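Local coordinates for topoisomerase I-like protein (Leishmania donovani, PDB 2B9S), which relaxes supercoiled DNA as one subunit of a heterodimer, probably as other type IB topoisomerases do, by nicking one strand through a transient covalent protein-DNA link and resealing it, at residues G304-M316 / T351-N365. Sequence-based numbering, arbitrary orientation.
Sequences GCCSLRVEHIQLM and TRRKSPGMDIFDQLN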
loop_
_atom_site.group_PDB
_atom_site.type_symbol
_atom_site.label_atom_id
_atom_site.label_comp_id
_atom_site.label_asym_id
_atom_site.label_seq_id
_atom_site.Cartn_x
_atom_site.Cartn_y
_atom_site.Cartn_z
ATOM N N GLY D 304 4.687 11.203 9.631
ATOM C CA GLY D 304 3.279 11.571 9.730
ATOM C C GLY D 304 3.151 12.370 11.010
ATOM O O GLY D 304 4.136 12.895 11.523
ATOM N N CYS D 305 1.947 12.430 11.553
ATOM C CA CYS D 305 1.659 13.347 12.649
ATOM C C CYS D 305 2.639 13.263 13.848
ATOM O O CYS D 305 3.356 14.217 14.127
ATOM C CB CYS D 305 0.204 13.184 13.092
ATOM S SG CYS D 305 -0.240 14.428 14.269
ATOM N N CYS D 306 2.675 12.111 14.517
ATOM C CA CYS D 306 3.450 11.920 15.735
ATOM C C CYS D 306 4.966 12.028 15.533
ATOM O O CYS D 306 5.706 12.191 16.514
ATOM C CB CYS D 306 3.095 10.584 16.406
ATOM S SG CYS D 306 1.339 10.406 16.939
ATOM N N SER D 307 5.426 11.957 14.283
ATOM C CA SER D 307 6.865 12.034 13.990
ATOM C C SER D 307 7.326 13.349 13.300
ATOM O O SER D 307 8.479 13.470 12.864
ATOM C CB SER D 307 7.324 10.781 13.222
ATOM O OG SER D 307 6.620 10.636 12.011
ATOM N N LEU D 308 6.435 14.336 13.200
ATOM C CA LEU D 308 6.836 15.643 12.657
ATOM C C LEU D 308 7.987 16.232 13.475
ATOM O O LEU D 308 8.012 16.128 14.688
ATOM C CB LEU D 308 5.672 16.630 12.599
ATOM C CG LEU D 308 4.480 16.274 11.707
ATOM C CD1 LEU D 308 3.255 17.097 12.120
ATOM C CD2 LEU D 308 4.805 16.416 10.195
ATOM N N ARG D 309 8.948 16.822 12.772
ATOM C CA ARG D 309 10.116 17.437 13.389
ATOM C C ARG D 309 10.013 18.962 13.226
ATOM O O ARG D 309 9.234 19.464 12.400
ATOM C CB ARG D 309 11.409 16.901 12.759
ATOM C CG ARG D 309 11.627 15.381 12.943
ATOM C CD ARG D 309 13.000 14.945 12.478
ATOM N NE ARG D 309 13.123 14.992 11.024
ATOM C CZ ARG D 309 12.908 13.958 10.202
ATOM N NH1 ARG D 309 12.543 12.773 10.679
ATOM N NH2 ARG D 309 13.040 14.121 8.893
ATOM N N VAL D 310 10.814 19.682 14.009
ATOM C CA VAL D 310 10.837 21.144 13.977
ATOM C C VAL D 310 10.973 21.715 12.553
ATOM O O VAL D 310 10.271 22.669 12.191
ATOM C CB VAL D 310 11.904 21.707 14.970
ATOM C CG1 VAL D 310 12.069 23.230 14.812
ATOM C CG2 VAL D 310 11.525 21.318 16.401
ATOM N N GLU D 311 11.853 21.112 11.751
ATOM C CA GLU D 311 12.022 21.458 10.335
ATOM C C GLU D 311 10.771 21.331 9.431
ATOM O O GLU D 311 10.756 21.860 8.317
ATOM C CB GLU D 311 13.149 20.617 9.739
ATOM C CG GLU D 311 12.897 19.089 9.776
ATOM C CD GLU D 311 14.165 18.269 9.535
ATOM O OE1 GLU D 311 15.138 18.828 8.968
ATOM O OE2 GLU D 311 14.205 17.071 9.921
ATOM N N HIS D 312 9.744 20.620 9.887
ATOM C CA HIS D 312 8.596 20.308 9.016
ATOM C C HIS D 312 7.503 21.334 9.079
ATOM O O HIS D 312 6.628 21.332 8.220
ATOM C CB HIS D 312 8.015 18.921 9.315
ATOM C CG HIS D 312 8.953 17.811 8.976
ATOM N ND1 HIS D 312 9.174 16.746 9.811
ATOM C CD2 HIS D 312 9.783 17.640 7.920
ATOM C CE1 HIS D 312 10.076 15.949 9.274
ATOM N NE2 HIS D 312 10.464 16.471 8.127
ATOM N N ILE D 313 7.537 22.183 10.116
ATOM C CA ILE D 313 6.603 23.310 10.242
ATOM C C ILE D 313 7.317 24.664 10.331
ATOM O O ILE D 313 8.447 24.771 10.800
ATOM C CB ILE D 313 5.580 23.145 11.415
ATOM C CG1 ILE D 313 6.259 23.319 12.781
ATOM C CG2 ILE D 313 4.763 21.813 11.288
ATOM C CD1 ILE D 313 5.276 23.376 13.958
ATOM N N GLN D 314 6.629 25.699 9.866
ATOM C CA GLN D 314 7.137 27.056 9.893
ATOM C C GLN D 314 5.989 27.948 10.368
ATOM O O GLN D 314 4.897 27.911 9.803
ATOM C CB GLN D 314 7.608 27.437 8.496
ATOM C CG GLN D 314 8.390 28.707 8.394
ATOM C CD GLN D 314 8.816 28.977 6.965
ATOM O OE1 GLN D 314 8.930 28.050 6.157
ATOM N NE2 GLN D 314 9.048 30.249 6.638
ATOM N N LEU D 315 6.238 28.706 11.438
ATOM C CA LEU D 315 5.236 29.596 12.036
ATOM C C LEU D 315 5.217 30.969 11.351
ATOM O O LEU D 315 6.185 31.728 11.438
ATOM C CB LEU D 315 5.463 29.731 13.556
ATOM C CG LEU D 315 4.847 28.772 14.602
ATOM C CD1 LEU D 315 4.352 27.441 14.058
ATOM C CD2 LEU D 315 5.810 28.545 15.757
ATOM N N MET D 316 4.105 31.256 10.672
ATOM C CA MET D 316 3.892 32.475 9.886
ATOM C C MET D 316 3.034 33.491 10.664
ATOM O O MET D 316 2.427 33.128 11.678
ATOM C CB MET D 316 3.185 32.134 8.560
ATOM C CG MET D 316 3.697 30.880 7.853
ATOM S SD MET D 316 5.375 31.035 7.253
ATOM C CE MET D 316 5.100 32.046 5.797
ATOM N N THR D 351 8.324 24.121 19.967
ATOM C CA THR D 351 9.481 24.283 19.087
ATOM C C THR D 351 10.530 25.294 19.539
ATOM O O THR D 351 11.575 25.388 18.909
ATOM C CB THR D 351 9.074 24.685 17.620
ATOM O OG1 THR D 351 8.342 25.917 17.626
ATOM C CG2 THR D 351 8.232 23.616 16.957
ATOM N N ARG D 352 10.287 26.050 20.608
ATOM C CA ARG D 352 11.049 27.295 20.778
ATOM C C ARG D 352 12.595 27.194 20.752
ATOM O O ARG D 352 13.259 27.921 19.990
ATOM C CB ARG D 352 10.530 28.183 21.928
ATOM C CG ARG D 352 10.801 27.717 23.336
ATOM C CD ARG D 352 10.536 28.848 24.303
ATOM N NE ARG D 352 11.735 29.627 24.613
ATOM C CZ ARG D 352 12.346 29.588 25.797
ATOM N NH1 ARG D 352 11.843 28.796 26.742
ATOM N NH2 ARG D 352 13.443 30.323 26.052
ATOM N N ARG D 353 13.195 26.337 21.556
ATOM C CA ARG D 353 14.656 26.382 21.549
ATOM C C ARG D 353 15.278 25.128 20.906
ATOM O O ARG D 353 16.449 24.830 21.108
ATOM C CB ARG D 353 15.207 26.669 22.983
ATOM N N LYS D 354 14.468 24.427 20.112
ATOM C CA LYS D 354 14.816 23.125 19.562
ATOM C C LYS D 354 15.510 23.249 18.208
ATOM O O LYS D 354 15.187 24.128 17.418
ATOM C CB LYS D 354 13.551 22.268 19.430
ATOM C CG LYS D 354 12.987 21.858 20.736
ATOM C CD LYS D 354 11.995 20.750 20.578
ATOM C CE LYS D 354 11.479 20.244 21.942
ATOM N NZ LYS D 354 10.201 19.538 21.646
ATOM N N SER D 355 16.470 22.372 17.944
ATOM C CA SER D 355 17.103 22.359 16.636
ATOM C C SER D 355 16.171 21.707 15.575
ATOM O O SER D 355 15.191 21.025 15.934
ATOM C CB SER D 355 18.499 21.726 16.714
ATOM O OG SER D 355 18.450 20.461 17.325
ATOM N N PRO D 356 16.426 21.967 14.276
ATOM C CA PRO D 356 15.488 21.508 13.207
ATOM C C PRO D 356 15.200 19.991 13.162
ATOM O O PRO D 356 14.067 19.588 12.875
ATOM C CB PRO D 356 16.165 21.982 11.913
ATOM C CG PRO D 356 17.057 23.166 12.364
ATOM C CD PRO D 356 17.574 22.710 13.715
ATOM N N GLY D 357 16.202 19.171 13.478
ATOM C CA GLY D 357 16.031 17.730 13.481
ATOM C C GLY D 357 15.368 17.091 14.691
ATOM O O GLY D 357 15.302 15.872 14.773
ATOM N N MET D 358 14.883 17.884 15.642
ATOM C CA MET D 358 14.242 17.339 16.839
ATOM C C MET D 358 12.735 17.175 16.623
ATOM O O MET D 358 12.135 17.927 15.825
ATOM C CB MET D 358 14.526 18.243 18.043
ATOM C CG MET D 358 15.965 18.104 18.624
ATOM S SD MET D 358 16.387 19.306 19.937
ATOM C CE MET D 358 15.274 18.838 21.254
ATOM N N ASP D 359 12.131 16.190 17.306
ATOM C CA ASP D 359 10.681 15.946 17.240
ATOM C C ASP D 359 9.897 17.050 17.933
ATOM O O ASP D 359 10.241 17.442 19.046
ATOM C CB ASP D 359 10.261 14.656 17.975
ATOM C CG ASP D 359 10.772 13.378 17.330
ATOM O OD1 ASP D 359 11.314 13.405 16.207
ATOM O OD2 ASP D 359 10.611 12.323 17.993
ATOM N N ILE D 360 8.799 17.454 17.297
ATOM C CA ILE D 360 7.792 18.348 17.878
ATOM C C ILE D 360 7.001 17.672 18.997
ATOM O O ILE D 360 6.816 18.251 20.078
ATOM C CB ILE D 360 6.782 18.808 16.805
ATOM C CG1 ILE D 360 7.488 19.588 15.705
ATOM C CG2 ILE D 360 5.661 19.645 17.448
ATOM C CD1 ILE D 360 6.639 19.812 14.478
ATOM N N PHE D 361 6.517 16.458 18.733
ATOM C CA PHE D 361 5.784 15.694 19.746
ATOM C C PHE D 361 6.661 14.633 20.403
ATOM O O PHE D 361 6.347 13.459 20.369
ATOM C CB PHE D 361 4.502 15.080 19.165
ATOM C CG PHE D 361 3.611 16.080 18.462
ATOM C CD1 PHE D 361 3.061 17.161 19.164
ATOM C CD2 PHE D 361 3.339 15.948 17.090
ATOM C CE1 PHE D 361 2.253 18.088 18.509
ATOM C CE2 PHE D 361 2.538 16.853 16.435
ATOM C CZ PHE D 361 1.981 17.932 17.145
ATOM N N ASP D 362 7.743 15.074 21.042
ATOM C CA ASP D 362 8.705 14.171 21.682
ATOM C C ASP D 362 8.143 13.342 22.859
ATOM O O ASP D 362 8.706 12.313 23.231
ATOM C CB ASP D 362 9.975 14.943 22.097
ATOM C CG ASP D 362 9.779 15.824 23.338
ATOM O OD1 ASP D 362 9.007 16.824 23.298
ATOM O OD2 ASP D 362 10.446 15.511 24.354
ATOM N N GLN D 363 7.024 13.802 23.414
ATOM C CA GLN D 363 6.356 13.147 24.535
ATOM C C GLN D 363 5.060 12.419 24.112
ATOM O O GLN D 363 4.233 12.085 24.962
ATOM C CB GLN D 363 6.078 14.185 25.642
ATOM C CG GLN D 363 7.354 14.823 26.248
ATOM C CD GLN D 363 8.289 13.794 26.863
ATOM O OE1 GLN D 363 7.857 12.961 27.655
ATOM N NE2 GLN D 363 9.576 13.848 26.504
ATOM N N LEU D 364 4.897 12.183 22.810
ATOM C CA LEU D 364 3.720 11.482 22.255
ATOM C C LEU D 364 4.081 10.407 21.200
ATOM O O LEU D 364 4.735 10.711 20.197
ATOM C CB LEU D 364 2.755 12.498 21.604
ATOM C CG LEU D 364 1.532 11.927 20.854
ATOM C CD1 LEU D 364 0.462 11.358 21.817
ATOM C CD2 LEU D 364 0.931 12.953 19.932
ATOM N N ASN D 365 3.636 9.173 21.404
ATOM C CA ASN D 365 3.746 8.151 20.347
ATOM C C ASN D 365 2.369 7.645 19.871
ATOM O O ASN D 365 1.371 7.913 20.524
ATOM C CB ASN D 365 4.706 7.000 20.748
ATOM C CG ASN D 365 4.165 6.145 21.868
ATOM O OD1 ASN D 365 2.989 5.749 21.863
ATOM N ND2 ASN D 365 5.022 5.841 22.841
HETATM O O HOH W 1 7.071 14.533 16.619
HETATM O O HOH W 2 10.619 11.988 13.393
#
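T351 CG2 packs 4.1 Å from V310 CG2, while its OG1, hydrogen-bonded to L347 O, rests against L315 CD2. K354 adds its CB to the same V310 methyl before its extended chain leads the amine away. At the S355-M358 turn the backbone takes over: P356 O accepts E311 N on a lone pair (2.9 Å), and E311 CG, set between its backbone N and carbonyl carbon (chi1 61°), lies against that carbonyl. E311 OE2 receives R309 NE in a 2.6 Å salt bridge, with R309 CD beside G357 O. V310 N hydrogen-bonds to M358 O (2.9 Å), nearly in line with C=O (179°), and a water joins D359 OD1 to S307 O. I360 N donates a hydrogen bond to L308 O (3.0 Å); I360 CD1 meets I313 CD1 tip to tip at 3.9 Å. A second water links F361 N to C306 O and L308 O, and F361 CD2, at the ring edge, lies 3.4 Å from C305 O. L364 CD2 touches C306 SG. The flanking bonds make R309 and D359 a single antiparallel, non-hydrogen-bonded beta bridge, tying the loop between helices 341-351 and 366-373 to the lead-in of the three-stranded antiparallel sheet in the topoisomerase I catalytic core.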